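Local coordinates for glycoside hydrolase (PDB 6ORH), which probably hydrolyses alpha-L-fucosidic linkages, as a family 29 glycoside hydrolase carrying a galactose-binding-like beta-sandwich domain, at residues V398-W404 / V424-R430. The protein carries 2 engineered substitutions. Numbering follows the deposited sequence.
With NDG (2-acetamido-2-deoxy-alpha-D-glucopyranose), chain D.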
# COMPACT_ATOMS: atom_id res chain seq x y z
N VAL A 398 -10.50 -17.92 -0.46
CA VAL A 398 -11.02 -18.81 0.56
C VAL A 398 -12.44 -19.21 0.18
O VAL A 398 -13.17 -18.39 -0.38
CB VAL A 398 -10.94 -18.18 1.96
CG1 VAL A 398 -9.49 -18.04 2.42
CG2 VAL A 398 -11.65 -16.84 2.03
N GLU A 399 -12.81 -20.46 0.43
CA GLU A 399 -14.16 -20.90 0.10
C GLU A 399 -15.10 -20.59 1.26
O GLU A 399 -14.85 -21.01 2.38
CB GLU A 399 -14.17 -22.38 -0.25
CG GLU A 399 -15.52 -22.82 -0.85
CD GLU A 399 -15.55 -24.29 -1.25
OE1 GLU A 399 -14.95 -25.10 -0.54
OE2 GLU A 399 -16.16 -24.60 -2.31
N VAL A 400 -16.18 -19.85 0.96
CA VAL A 400 -17.14 -19.40 1.95
C VAL A 400 -18.51 -19.76 1.41
O VAL A 400 -18.96 -19.20 0.40
CB VAL A 400 -17.01 -17.89 2.25
CG1 VAL A 400 -18.07 -17.43 3.24
CG2 VAL A 400 -15.61 -17.54 2.75
N ASP A 401 -19.14 -20.73 2.08
CA ASP A 401 -20.48 -21.16 1.71
C ASP A 401 -20.51 -21.59 0.24
O ASP A 401 -21.45 -21.26 -0.48
CB ASP A 401 -21.50 -20.05 1.99
CG ASP A 401 -21.99 -20.09 3.42
OD1 ASP A 401 -22.76 -21.02 3.73
OD2 ASP A 401 -21.58 -19.21 4.21
N GLY A 402 -19.47 -22.29 -0.20
CA GLY A 402 -19.45 -22.82 -1.55
C GLY A 402 -19.06 -21.81 -2.64
O GLY A 402 -19.04 -22.16 -3.81
N VAL A 403 -18.68 -20.59 -2.25
CA VAL A 403 -18.21 -19.65 -3.26
C VAL A 403 -16.75 -19.29 -2.93
O VAL A 403 -16.47 -18.95 -1.80
CB VAL A 403 -19.06 -18.36 -3.32
CG1 VAL A 403 -18.53 -17.37 -4.35
CG2 VAL A 403 -20.54 -18.66 -3.57
N TRP A 404 -15.89 -19.34 -3.94
CA TRP A 404 -14.50 -18.94 -3.75
C TRP A 404 -14.41 -17.42 -3.76
O TRP A 404 -14.72 -16.80 -4.77
CB TRP A 404 -13.63 -19.57 -4.84
CG TRP A 404 -13.38 -21.02 -4.58
CD1 TRP A 404 -14.03 -22.09 -5.15
CD2 TRP A 404 -12.43 -21.59 -3.65
NE1 TRP A 404 -13.53 -23.27 -4.65
CE2 TRP A 404 -12.57 -22.99 -3.72
CE3 TRP A 404 -11.50 -21.05 -2.74
CZ2 TRP A 404 -11.78 -23.85 -2.94
CZ3 TRP A 404 -10.74 -21.90 -1.97
CH2 TRP A 404 -10.86 -23.29 -2.09
N VAL A 424 -11.74 -14.59 8.68
CA VAL A 424 -12.61 -15.53 7.98
C VAL A 424 -12.52 -16.88 8.68
O VAL A 424 -11.47 -17.25 9.22
CB VAL A 424 -12.27 -15.61 6.47
CG1 VAL A 424 -10.89 -16.17 6.19
CG2 VAL A 424 -13.31 -16.42 5.71
N GLU A 425 -13.64 -17.62 8.69
CA GLU A 425 -13.65 -19.01 9.11
C GLU A 425 -13.79 -19.87 7.86
O GLU A 425 -14.77 -19.73 7.13
CB GLU A 425 -14.78 -19.28 10.11
CG GLU A 425 -14.76 -20.70 10.67
CD GLU A 425 -15.85 -21.01 11.69
OE1 GLU A 425 -17.02 -20.73 11.38
OE2 GLU A 425 -15.53 -21.49 12.79
N ALA A 426 -12.78 -20.72 7.61
CA ALA A 426 -12.73 -21.46 6.36
C ALA A 426 -11.87 -22.71 6.52
O ALA A 426 -11.03 -22.80 7.42
CB ALA A 426 -12.23 -20.58 5.23
N GLN A 427 -12.12 -23.68 5.64
CA GLN A 427 -11.41 -24.93 5.65
C GLN A 427 -10.56 -25.06 4.39
O GLN A 427 -9.57 -25.80 4.40
CB GLN A 427 -12.42 -26.08 5.74
CG GLN A 427 -11.76 -27.45 5.71
CD GLN A 427 -12.72 -28.53 6.15
OE1 GLN A 427 -13.66 -28.28 6.90
NE2 GLN A 427 -12.47 -29.72 5.64
N LYS A 428 -10.99 -24.41 3.29
CA LYS A 428 -10.28 -24.53 2.03
C LYS A 428 -9.78 -23.16 1.56
O LYS A 428 -10.52 -22.18 1.58
CB LYS A 428 -11.14 -25.22 0.97
CG LYS A 428 -11.56 -26.63 1.38
CD LYS A 428 -12.30 -27.38 0.30
CE LYS A 428 -12.77 -28.74 0.76
NZ LYS A 428 -13.34 -29.51 -0.37
N ILE A 429 -8.51 -23.15 1.15
CA ILE A 429 -7.82 -21.93 0.71
C ILE A 429 -7.12 -22.23 -0.60
O ILE A 429 -6.58 -23.32 -0.78
CB ILE A 429 -6.81 -21.49 1.80
CG1 ILE A 429 -7.46 -21.23 3.17
CG2 ILE A 429 -6.01 -20.28 1.33
CD1 ILE A 429 -7.51 -22.47 4.06
N ARG A 430 -7.07 -21.25 -1.53
CA ARG A 430 -6.27 -21.40 -2.74
C ARG A 430 -5.22 -20.30 -2.78
O ARG A 430 -5.53 -19.14 -2.49
CB ARG A 430 -7.11 -21.30 -4.02
CG ARG A 430 -7.92 -22.56 -4.28
CD ARG A 430 -9.07 -22.37 -5.25
NE ARG A 430 -9.67 -23.70 -5.46
CZ ARG A 430 -10.71 -23.94 -6.27
NH1 ARG A 430 -11.26 -22.98 -6.99
NH2 ARG A 430 -11.18 -25.18 -6.37
C1 NDG D . -16.38 -13.94 -6.26
C2 NDG D . -17.28 -12.72 -6.12
C3 NDG D . -17.49 -12.09 -7.50
C4 NDG D . -16.13 -11.78 -8.14
C5 NDG D . -15.10 -12.91 -8.05
C6 NDG D . -13.69 -12.41 -8.29
C7 NDG D . -18.79 -13.00 -4.24
C8 NDG D . -20.06 -13.64 -3.75
O5 NDG D . -15.05 -13.51 -6.72
O3 NDG D . -18.22 -10.86 -7.24
O4 NDG D . -16.34 -11.55 -9.54
O6 NDG D . -12.89 -13.57 -8.52
O7 NDG D . -18.08 -12.36 -3.48
N2 NDG D . -18.52 -13.17 -5.55
O1 NDG D . -16.98 -14.94 -7.10
O HOH W 1 -13.78 -23.39 3.30
O HOH W 2 -15.92 -21.20 4.96
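Two waters grip the carbonyl oxygen of Glu-399, and both donate to it. One, 2.8 Å from Glu-399 O, also accepts from Gln-427 N; the other donates its second proton to Glu-425 O. Between them they bridge strand 391-400 to the end of strand 417-426 and the corner at Gln-427, where the chain passes to 428-436 and so from one sheet of the beta-sandwich to the other. Just past that corner the pairing becomes direct: Glu-399 N bonds to Lys-428 O at 3.1 Å and nearly straight (169°), next to the antiparallel, non-hydrogen-bonded pair Val-398 and Ile-429.

Those two side chains lie alongside each other, while CG2 of Val-398 meets CG2 of Val-424 tip to tip at 4.1 Å, an apolar link between the two sheets. On the side carrying Trp-404, the indole is sandwiched: CB of Glu-399 covers one face near its rim, and Arg-430 takes the opposite one. The arginine runs extended from CG to NE, which carries CD over the six-membered ring, 3.5 Å from its centroid, and CZ to 3.6 Å from the centroid of the five-membered ring. With the planes only 10° apart, this is a flat cation-pi stack. Glu-367 holds Arg-430 NE and Glu-176 of the second subunit holds NH1, both through salt bridges.

Trp-404 and Val-403 also line a glycan pocket, where C1 of the sugar meets the backbone O of Trp-404 at 3.6 Å. The indole itself offers a pi face to a guanidinium whose charge is probably largely balanced by the two carboxylates, and whose orientation they probably help to fix.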